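PDB 2O62: hypothetical protein from Nostoc punctiforme, which is of unknown function but folds into two antiparallel beta-sheet units of the calycin type, a group whose members often bind small hydrophobic ligands. Local coordinates for residues S4-F9 against Q46-T51; L13-G18 against S34-L39; G70-E75 against V152-D157. One frame throughout, in Å; residues are numbered along the deposited sequence.

How the contacts relate
From the N terminus the chain forms the short helix 5-10, runs into strand 14-23, turns back along strand 29-42 and returns in strand 47-54. Contact 2 pairs the first two strands as a hairpin and is nested inside the loop that contact 1 closes, where helix 5-10 packs on strand 47-54. The two meet directly: Leu39 lies against Val48 and Leu50, and Leu13 touches Val48. Contact 3, in series with both, closes a long loop of its own, from 70-75 to 152-157, and ties strand 71-73 at one edge of the N-terminal sheet to strand 145-155 of the C-terminal barrel. Helix 5-10 also reaches contact 3, through Gln5 and Cys8.

Contact 1. Residues S4-F9 against Q46-T51; sequences SQWECF and QTVRLT
The short N-terminal helix of the calycin-like N-terminal unit lies here against strand 47-54, with Trp6 and Phe9, one turn apart, closing on Val48. A branched, wholly apolar side chain suits this place because one methyl, CG2, meets both rings while CG1 adds contact with Phe9. Val48 CG2 sits 3.8 Å from Trp6 CZ2 and 3.7 Å from Phe9 CE2, while CG1 lies 3.9 Å from Phe9 CZ. Both aromatic side chains leave the helix with CG anti to the backbone N (chi1 -175° for Trp6, 170° for Phe9), which carries them together toward the strand. There Phe9 CD2 rests over one face of the indole, near its rim. Trp6 CZ2 also comes within 3.7 Å of Gln46 O, beside the classic bulge that Gln46 and Thr47 form opposite Leu42, and the indole NE1 donates to Asn45 O. At the start of the helix Ser4 and Glu7 make a capping box: Glu7 N gives a bond of 3.1 Å to Ser4 OG, and Ser4 N one of 2.9 Å to Glu7 OE1. The helix thus meets the strand through dispersion and exclusion of water, while the capping box satisfies the N-H groups of Ser4 and Glu7.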
loop_
_atom_site.group_PDB
_atom_site.type_symbol
_atom_site.label_atom_id
_atom_site.label_comp_id
_atom_site.label_asym_id
_atom_site.label_seq_id
_atom_site.Cartn_x
_atom_site.Cartn_y
_atom_site.Cartn_z
ATOM N N SER A 4 4.615 18.219 -10.860
ATOM C CA SER A 4 5.667 18.144 -9.848
ATOM C C SER A 4 5.209 17.312 -8.639
ATOM O O SER A 4 4.002 17.167 -8.388
ATOM C CB SER A 4 6.037 19.534 -9.354
ATOM O OG SER A 4 4.974 20.111 -8.594
ATOM N N GLN A 5 6.163 16.781 -7.878
ATOM C CA GLN A 5 5.803 16.060 -6.652
ATOM C C GLN A 5 4.957 16.901 -5.690
ATOM O O GLN A 5 4.056 16.405 -5.110
ATOM C CB GLN A 5 7.046 15.509 -5.963
ATOM C CG GLN A 5 7.664 14.368 -6.743
ATOM C CD GLN A 5 6.836 13.146 -6.570
ATOM O OE1 GLN A 5 6.722 12.648 -5.476
ATOM N NE2 GLN A 5 6.224 12.677 -7.658
ATOM N N TRP A 6 5.241 18.186 -5.560
ATOM C CA TRP A 6 4.463 19.066 -4.709
ATOM C C TRP A 6 3.026 19.183 -5.195
ATOM O O TRP A 6 2.097 19.093 -4.397
ATOM C CB TRP A 6 5.116 20.425 -4.648
ATOM C CG TRP A 6 4.432 21.385 -3.683
ATOM C CD1 TRP A 6 3.615 22.450 -4.011
ATOM C CD2 TRP A 6 4.504 21.354 -2.265
ATOM N NE1 TRP A 6 3.182 23.071 -2.869
ATOM C CE2 TRP A 6 3.694 22.408 -1.782
ATOM C CE3 TRP A 6 5.169 20.520 -1.336
ATOM C CZ2 TRP A 6 3.533 22.649 -0.431
ATOM C CZ3 TRP A 6 5.014 20.761 -0.001
ATOM C CH2 TRP A 6 4.186 21.814 0.452
ATOM N N GLU A 7 2.847 19.345 -6.501
ATOM C CA GLU A 7 1.517 19.420 -7.075
ATOM C C GLU A 7 0.731 18.134 -6.868
ATOM O O GLU A 7 -0.470 18.188 -6.615
ATOM C CB GLU A 7 1.607 19.787 -8.545
ATOM C CG GLU A 7 2.037 21.223 -8.705
ATOM C CD GLU A 7 2.680 21.539 -10.061
ATOM O OE1 GLU A 7 2.979 20.605 -10.854
ATOM O OE2 GLU A 7 2.901 22.750 -10.320
ATOM N N CYS A 8 1.403 16.988 -6.983
ATOM C CA CYS A 8 0.767 15.708 -6.663
ATOM C C CYS A 8 0.317 15.646 -5.218
ATOM O O CYS A 8 -0.792 15.202 -4.905
ATOM C CB CYS A 8 1.712 14.548 -6.927
ATOM S SG CYS A 8 2.230 14.306 -8.612
ATOM N N PHE A 9 1.190 16.077 -4.321
ATOM C CA PHE A 9 0.880 16.135 -2.906
ATOM C C PHE A 9 -0.379 16.966 -2.684
ATOM O O PHE A 9 -1.244 16.533 -1.948
ATOM C CB PHE A 9 2.093 16.673 -2.152
ATOM C CG PHE A 9 1.853 17.018 -0.699
ATOM C CD1 PHE A 9 1.148 16.190 0.139
ATOM C CD2 PHE A 9 2.427 18.168 -0.182
ATOM C CE1 PHE A 9 0.981 16.486 1.481
ATOM C CE2 PHE A 9 2.266 18.498 1.158
ATOM C CZ PHE A 9 1.541 17.648 1.995
ATOM N N GLN A 46 1.994 27.231 -1.106
ATOM C CA GLN A 46 3.423 27.060 -0.956
ATOM C C GLN A 46 3.759 26.396 0.389
ATOM O O GLN A 46 4.880 25.960 0.587
ATOM C CB GLN A 46 4.096 28.416 -1.036
ATOM C CG GLN A 46 3.974 29.121 -2.419
ATOM C CD GLN A 46 4.703 30.481 -2.459
ATOM O OE1 GLN A 46 4.144 31.538 -2.110
ATOM N NE2 GLN A 46 5.958 30.451 -2.902
ATOM N N THR A 47 2.814 26.406 1.324
ATOM C CA THR A 47 2.944 25.734 2.624
ATOM C C THR A 47 1.717 24.855 2.747
ATOM O O THR A 47 0.635 25.294 2.352
ATOM C CB THR A 47 2.848 26.737 3.787
ATOM O OG1 THR A 47 3.953 27.654 3.774
ATOM C CG2 THR A 47 2.824 26.003 5.146
ATOM N N VAL A 48 1.855 23.619 3.246
ATOM C CA VAL A 48 0.693 22.819 3.639
ATOM C C VAL A 48 0.686 22.595 5.158
ATOM O O VAL A 48 1.689 22.124 5.723
ATOM C CB VAL A 48 0.648 21.460 2.934
ATOM C CG1 VAL A 48 -0.447 20.626 3.522
ATOM C CG2 VAL A 48 0.369 21.622 1.431
ATOM N N ARG A 49 -0.413 22.966 5.821
ATOM C CA ARG A 49 -0.566 22.711 7.238
ATOM C C ARG A 49 -1.389 21.454 7.460
ATOM O O ARG A 49 -2.484 21.290 6.911
ATOM C CB ARG A 49 -1.241 23.856 7.947
ATOM C CG ARG A 49 -1.522 23.543 9.415
ATOM C CD ARG A 49 -2.207 24.692 10.079
ATOM N NE ARG A 49 -1.258 25.772 10.191
ATOM C CZ ARG A 49 -1.566 27.067 10.202
ATOM N NH1 ARG A 49 -2.827 27.469 10.090
ATOM N NH2 ARG A 49 -0.587 27.966 10.302
ATOM N N LEU A 50 -0.841 20.559 8.269
ATOM C CA LEU A 50 -1.508 19.321 8.611
ATOM C C LEU A 50 -1.991 19.381 10.049
ATOM O O LEU A 50 -1.213 19.714 10.933
ATOM C CB LEU A 50 -0.534 18.168 8.436
ATOM C CG LEU A 50 -1.019 16.758 8.804
ATOM C CD1 LEU A 50 -0.378 15.752 7.909
ATOM C CD2 LEU A 50 -0.753 16.392 10.277
ATOM N N THR A 51 -3.284 19.110 10.281
ATOM C CA THR A 51 -3.838 19.101 11.644
ATOM C C THR A 51 -4.493 17.737 11.781
ATOM O O THR A 51 -5.512 17.503 11.150
ATOM C CB THR A 51 -4.866 20.222 11.894
ATOM O OG1 THR A 51 -4.289 21.507 11.621
ATOM C CG2 THR A 51 -5.308 20.228 13.351
#

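Contact 2. Residues L13-G18 against S34-L39; sequences LGVWEG and SSRLCL
This is the first beta hairpin of the N-terminal calycin-like unit, in which strands 14-23 and 29-42 run antiparallel. Gly14-Leu39, Trp16-Leu37 and Gly18-Ser35 are hydrogen-bonded pairs, each with two backbone bonds; Trp16 N to Leu37 O, at 2.8 Å, is almost straight (177°). Between them Val15-Cys38 and Glu17-Arg36 are non-hydrogen-bonded pairs, where CA-H groups approach carbonyl oxygens instead. Gly14 and Gly18 adopt backbone angles at which a CB would press on the preceding carbonyl oxygen, which explains glycine at both places.

The face bearing Trp16, Leu37 and Leu39 is largely buried, as suits such bulky apolar groups. The indole NE1 of Trp16 is bonded to Asn12 O, and its ring makes a cation-pi contact with Arg104. Leu13 reaches the end of the ladder with CD2 4.1 Å from Leu39 CB.

On the other face lie Val15, Glu17, Arg36 and Cys38. Arg36 swings CG to the far side from its amide nitrogen (chi1 -166°) and stays extended to NE, which brings its guanidinium over Val15 and alongside Glu17. In the modelled conformers of Glu17 and Arg36, each one of two, Val15 CG1 lies under one guanidinium face, 3.5 Å from NE of Arg36, and Glu17 OE2 meets the guanidinium edge in a tentative salt bridge of 2.7 Å to Arg36 NH1, a weak, bent hydrogen bond with the carboxylate turned 81° from the guanidinium plane. Glu17 OE1 is hydrogen-bonded to a glycerol, probably from the crystallisation liquor. On the face of Trp16 and Ser35, a water donates to Trp16 O at 3.0 Å and accepts from Ser35 OG at 2.7 Å.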
loop_
_atom_site.group_PDB
_atom_site.type_symbol
_atom_site.label_atom_id
_atom_site.label_comp_id
_atom_site.label_asym_id
_atom_site.label_seq_id
_atom_site.Cartn_x
_atom_site.Cartn_y
_atom_site.Cartn_z
ATOM N N LEU A 13 -5.270 17.735 -0.577
ATOM C CA LEU A 13 -5.831 18.758 0.287
ATOM C C LEU A 13 -7.317 18.421 0.582
ATOM O O LEU A 13 -8.059 17.990 -0.313
ATOM C CB LEU A 13 -5.742 20.124 -0.326
ATOM C CG LEU A 13 -4.353 20.637 -0.536
ATOM C CD1 LEU A 13 -4.436 22.047 -1.064
ATOM C CD2 LEU A 13 -3.587 20.612 0.774
ATOM N N GLY A 14 -7.734 18.670 1.817
ATOM C CA GLY A 14 -9.122 18.442 2.232
ATOM C C GLY A 14 -9.181 18.000 3.679
ATOM O O GLY A 14 -8.185 18.061 4.405
ATOM N N VAL A 15 -10.353 17.539 4.099
ATOM C CA VAL A 15 -10.553 17.098 5.466
ATOM C C VAL A 15 -10.895 15.610 5.395
ATOM O O VAL A 15 -11.912 15.250 4.836
ATOM C CB VAL A 15 -11.666 17.872 6.165
ATOM C CG1 VAL A 15 -11.867 17.380 7.570
ATOM C CG2 VAL A 15 -11.360 19.355 6.167
ATOM N N TRP A 16 -9.985 14.781 5.890
ATOM C CA TRP A 16 -10.090 13.346 5.792
ATOM C C TRP A 16 -10.487 12.841 7.169
ATOM O O TRP A 16 -9.727 12.955 8.141
ATOM C CB TRP A 16 -8.770 12.727 5.331
ATOM C CG TRP A 16 -8.366 13.139 3.981
ATOM C CD1 TRP A 16 -7.418 14.076 3.653
ATOM C CD2 TRP A 16 -8.918 12.686 2.760
ATOM N NE1 TRP A 16 -7.314 14.185 2.286
ATOM C CE2 TRP A 16 -8.228 13.357 1.706
ATOM C CE3 TRP A 16 -9.891 11.732 2.437
ATOM C CZ2 TRP A 16 -8.506 13.129 0.365
ATOM C CZ3 TRP A 16 -10.176 11.508 1.099
ATOM C CH2 TRP A 16 -9.477 12.195 0.073
ATOM N N GLU A 17 -11.673 12.232 7.231
ATOM C CA GLU A 17 -12.205 11.687 8.460
ATOM C C GLU A 17 -12.205 10.168 8.411
ATOM O O GLU A 17 -12.353 9.577 7.361
ATOM C CB GLU A 17 -13.625 12.172 8.655
ATOM C CG GLU A 17 -13.732 13.677 8.779
ATOM C CD GLU A 17 -14.999 14.075 9.464
ATOM O OE1 GLU A 17 -16.047 14.012 8.784
ATOM O OE2 GLU A 17 -14.946 14.431 10.674
ATOM N N GLY A 18 -12.016 9.532 9.549
ATOM C CA GLY A 18 -12.106 8.099 9.594
ATOM C C GLY A 18 -11.509 7.540 10.847
ATOM O O GLY A 18 -11.889 7.929 11.938
ATOM N N SER A 34 -10.682 6.994 16.252
ATOM C CA SER A 34 -11.271 7.874 15.271
ATOM C C SER A 34 -10.373 9.098 15.021
ATOM O O SER A 34 -9.646 9.603 15.913
ATOM C CB SER A 34 -12.722 8.255 15.665
ATOM O OG SER A 34 -12.721 9.161 16.766
ATOM N N SER A 35 -10.411 9.550 13.779
ATOM C CA SER A 35 -9.490 10.585 13.301
ATOM C C SER A 35 -10.133 11.612 12.353
ATOM O O SER A 35 -11.133 11.347 11.656
ATOM C CB SER A 35 -8.294 9.918 12.632
ATOM O OG SER A 35 -8.678 9.229 11.459
ATOM N N ARG A 36 -9.567 12.825 12.414
ATOM C CA ARG A 36 -9.859 13.902 11.471
ATOM C C ARG A 36 -8.504 14.511 11.121
ATOM O O ARG A 36 -7.756 14.928 12.018
ATOM C CB ARG A 36 -10.772 14.966 12.095
ATOM C CG ARG A 36 -11.386 15.942 11.103
ATOM C CD ARG A 36 -12.542 16.774 11.720
ATOM N NE ARG A 36 -12.945 17.901 10.867
ATOM C CZ ARG A 36 -14.110 18.035 10.223
ATOM N NH1 ARG A 36 -15.073 17.111 10.306
ATOM N NH2 ARG A 36 -14.315 19.123 9.492
ATOM N N LEU A 37 -8.187 14.524 9.825
ATOM C CA LEU A 37 -6.897 14.985 9.316
ATOM C C LEU A 37 -7.209 16.065 8.321
ATOM O O LEU A 37 -7.777 15.824 7.266
ATOM C CB LEU A 37 -6.120 13.851 8.659
ATOM C CG LEU A 37 -4.638 14.080 8.308
ATOM C CD1 LEU A 37 -3.992 12.730 8.128
ATOM C CD2 LEU A 37 -4.440 14.828 7.101
ATOM N N CYS A 38 -6.838 17.264 8.691
ATOM C CA CYS A 38 -7.023 18.401 7.796
ATOM C C CYS A 38 -5.697 18.760 7.152
ATOM O O CYS A 38 -4.700 18.970 7.804
ATOM C CB CYS A 38 -7.611 19.628 8.489
ATOM S SG CYS A 38 -7.804 21.068 7.383
ATOM N N LEU A 39 -5.709 18.774 5.829
ATOM C CA LEU A 39 -4.572 19.238 5.040
ATOM C C LEU A 39 -5.058 20.467 4.313
ATOM O O LEU A 39 -5.948 20.415 3.453
ATOM C CB LEU A 39 -4.089 18.220 4.011
ATOM C CG LEU A 39 -3.348 16.976 4.475
ATOM C CD1 LEU A 39 -3.133 16.015 3.292
ATOM C CD2 LEU A 39 -1.982 17.378 5.076
HETATM O O HOH W 1 -8.070 10.735 9.338
#

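Contact 3. Residues G70-E75 against V152-D157; sequences GLLFFE and VTIYRD
Apolar packing joins the two calycin-like units here: Leu72 and Phe74, from the edge strand 71-73 and the residue following it, meet Ile154 on strand 145-155 of the C-terminal barrel. The strands belong to different sheets, and the axes of segments 71-73 and 152-155 pass 8.2 Å apart at an angle of 140°, a separation that side chains must fill.

The aromatic part of the contact is a CH-pi interaction. Ile154 CD1 stands over one face of the Phe74 ring, 3.9 Å from its centroid and 17° off the ring normal. Ile154 holds CG1 between its backbone N and carbonyl carbon (chi1 58°), and from there the extended ethyl arm reaches across the gap with both CG1 and CD1 near the ring. A flat phenylalanine suits the place because one face can receive this arm while the side chain also touches Leu262 and Leu264 of the neighbouring barrel strand.

Aliphatic contacts continue the layer. Leu72 CB lies 4.1 Å from Ile154 CD1, and Leu72 CD1 lies 3.7 Å from Tyr155 C. Leu72 also packs on Trp259 and Leu158, so this leucine is shared among several elements.

Several polar groups near the contact have partners outside it. Tyr155 sets off away from segment 70-75, and its OH is hydrogen-bonded to Asp162; Arg156 NH1 is hydrogen-bonded to Trp259 O, and Phe73 N to Gln5 OE1 of the N-terminal helix. Backbone carbonyls also border the apolar cluster: Val152 O lies 3.6 Å from Phe74 CE1, and Phe73 O approaches Ile154 CD1 to 3.3 Å.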
loop_
_atom_site.group_PDB
_atom_site.type_symbol
_atom_site.label_atom_id
_atom_site.label_comp_id
_atom_site.label_asym_id
_atom_site.label_seq_id
_atom_site.Cartn_x
_atom_site.Cartn_y
_atom_site.Cartn_z
ATOM N N GLY A 70 11.697 10.328 1.958
ATOM C CA GLY A 70 11.149 8.998 1.833
ATOM C C GLY A 70 9.780 8.917 1.215
ATOM O O GLY A 70 9.164 7.839 1.207
ATOM N N LEU A 71 9.343 10.022 0.612
ATOM C CA LEU A 71 8.008 10.150 0.019
ATOM C C LEU A 71 8.050 10.278 -1.475
ATOM O O LEU A 71 8.820 11.074 -2.013
ATOM C CB LEU A 71 7.341 11.443 0.501
ATOM C CG LEU A 71 6.290 11.585 1.591
ATOM C CD1 LEU A 71 5.999 13.087 1.681
ATOM C CD2 LEU A 71 5.024 10.831 1.254
ATOM N N LEU A 72 7.201 9.507 -2.148
ATOM C CA LEU A 72 6.949 9.705 -3.575
ATOM C C LEU A 72 5.458 9.665 -3.853
ATOM O O LEU A 72 4.738 8.846 -3.272
ATOM C CB LEU A 72 7.670 8.650 -4.458
ATOM C CG LEU A 72 9.083 8.918 -4.926
ATOM C CD1 LEU A 72 9.570 7.744 -5.735
ATOM C CD2 LEU A 72 9.187 10.161 -5.753
ATOM N N PHE A 73 5.009 10.547 -4.772
ATOM C CA PHE A 73 3.580 10.677 -5.149
ATOM C C PHE A 73 3.307 10.393 -6.609
ATOM O O PHE A 73 4.110 10.715 -7.502
ATOM C CB PHE A 73 3.075 12.126 -4.927
ATOM C CG PHE A 73 3.047 12.554 -3.507
ATOM C CD1 PHE A 73 4.184 13.044 -2.909
ATOM C CD2 PHE A 73 1.883 12.459 -2.766
ATOM C CE1 PHE A 73 4.155 13.400 -1.554
ATOM C CE2 PHE A 73 1.843 12.823 -1.418
ATOM C CZ PHE A 73 2.986 13.310 -0.833
ATOM N N PHE A 74 2.123 9.824 -6.834
ATOM C CA PHE A 74 1.505 9.741 -8.147
ATOM C C PHE A 74 0.576 10.908 -8.408
ATOM O O PHE A 74 0.240 11.697 -7.495
ATOM C CB PHE A 74 0.766 8.407 -8.282
ATOM C CG PHE A 74 1.681 7.221 -8.164
ATOM C CD1 PHE A 74 2.403 6.758 -9.259
ATOM C CD2 PHE A 74 1.860 6.601 -6.954
ATOM C CE1 PHE A 74 3.265 5.657 -9.119
ATOM C CE2 PHE A 74 2.705 5.494 -6.824
ATOM C CZ PHE A 74 3.430 5.067 -7.891
ATOM N N GLU A 75 0.203 11.083 -9.676
ATOM C CA GLU A 75 -0.499 12.315 -10.070
ATOM C C GLU A 75 -1.852 12.456 -9.469
ATOM O O GLU A 75 -2.334 13.557 -9.335
ATOM C CB GLU A 75 -0.608 12.440 -11.591
ATOM C CG GLU A 75 0.715 12.667 -12.214
ATOM C CD GLU A 75 0.666 13.553 -13.428
ATOM O OE1 GLU A 75 -0.461 13.906 -13.869
ATOM O OE2 GLU A 75 1.766 13.907 -13.924
ATOM N N VAL A 152 2.451 2.072 -13.435
ATOM C CA VAL A 152 3.401 3.153 -13.550
ATOM C C VAL A 152 4.434 2.995 -12.432
ATOM O O VAL A 152 4.052 2.909 -11.254
ATOM C CB VAL A 152 2.715 4.518 -13.328
ATOM C CG1 VAL A 152 3.689 5.685 -13.518
ATOM C CG2 VAL A 152 1.543 4.674 -14.285
ATOM N N THR A 153 5.708 3.048 -12.815
ATOM C CA THR A 153 6.822 3.026 -11.868
ATOM C C THR A 153 7.454 4.384 -11.949
ATOM O O THR A 153 7.845 4.882 -13.041
ATOM C CB THR A 153 7.861 1.899 -12.150
ATOM O OG1 THR A 153 7.205 0.605 -12.089
ATOM C CG2 THR A 153 9.011 1.953 -11.114
ATOM N N ILE A 154 7.561 4.989 -10.772
ATOM C CA ILE A 154 8.296 6.226 -10.593
ATOM C C ILE A 154 9.529 6.026 -9.694
ATOM O O ILE A 154 9.610 5.080 -8.927
ATOM C CB ILE A 154 7.391 7.340 -10.015
ATOM C CG1 ILE A 154 6.785 6.955 -8.688
ATOM C CG2 ILE A 154 6.291 7.719 -11.013
ATOM C CD1 ILE A 154 5.940 8.092 -8.103
ATOM N N TYR A 155 10.471 6.959 -9.818
ATOM C CA TYR A 155 11.829 6.806 -9.290
ATOM C C TYR A 155 12.173 7.964 -8.400
ATOM O O TYR A 155 11.665 9.047 -8.570
ATOM C CB TYR A 155 12.846 6.677 -10.428
ATOM C CG TYR A 155 12.512 5.463 -11.274
ATOM C CD1 TYR A 155 12.983 4.206 -10.946
ATOM C CD2 TYR A 155 11.749 5.593 -12.425
ATOM C CE1 TYR A 155 12.658 3.086 -11.704
ATOM C CE2 TYR A 155 11.427 4.494 -13.201
ATOM C CZ TYR A 155 11.900 3.236 -12.836
ATOM O OH TYR A 155 11.581 2.123 -13.577
ATOM N N ARG A 156 13.059 7.709 -7.451
ATOM C CA ARG A 156 13.513 8.737 -6.536
ATOM C C ARG A 156 14.306 9.837 -7.130
ATOM O O ARG A 156 14.275 10.942 -6.610
ATOM C CB ARG A 156 14.375 8.127 -5.472
ATOM C CG ARG A 156 13.659 7.206 -4.603
ATOM C CD ARG A 156 14.637 6.697 -3.619
ATOM N NE ARG A 156 15.370 7.798 -3.019
ATOM C CZ ARG A 156 16.536 7.657 -2.412
ATOM N NH1 ARG A 156 17.107 6.456 -2.290
ATOM N NH2 ARG A 156 17.147 8.719 -1.908
ATOM N N ASP A 157 15.065 9.531 -8.178
ATOM C CA ASP A 157 15.806 10.533 -8.919
ATOM C C ASP A 157 14.891 11.284 -9.861
ATOM O O ASP A 157 15.326 12.158 -10.581
ATOM C CB ASP A 157 16.986 9.900 -9.686
ATOM C CG ASP A 157 16.600 8.647 -10.462
ATOM O OD1 ASP A 157 15.466 8.592 -10.974
ATOM O OD2 ASP A 157 17.440 7.718 -10.570
#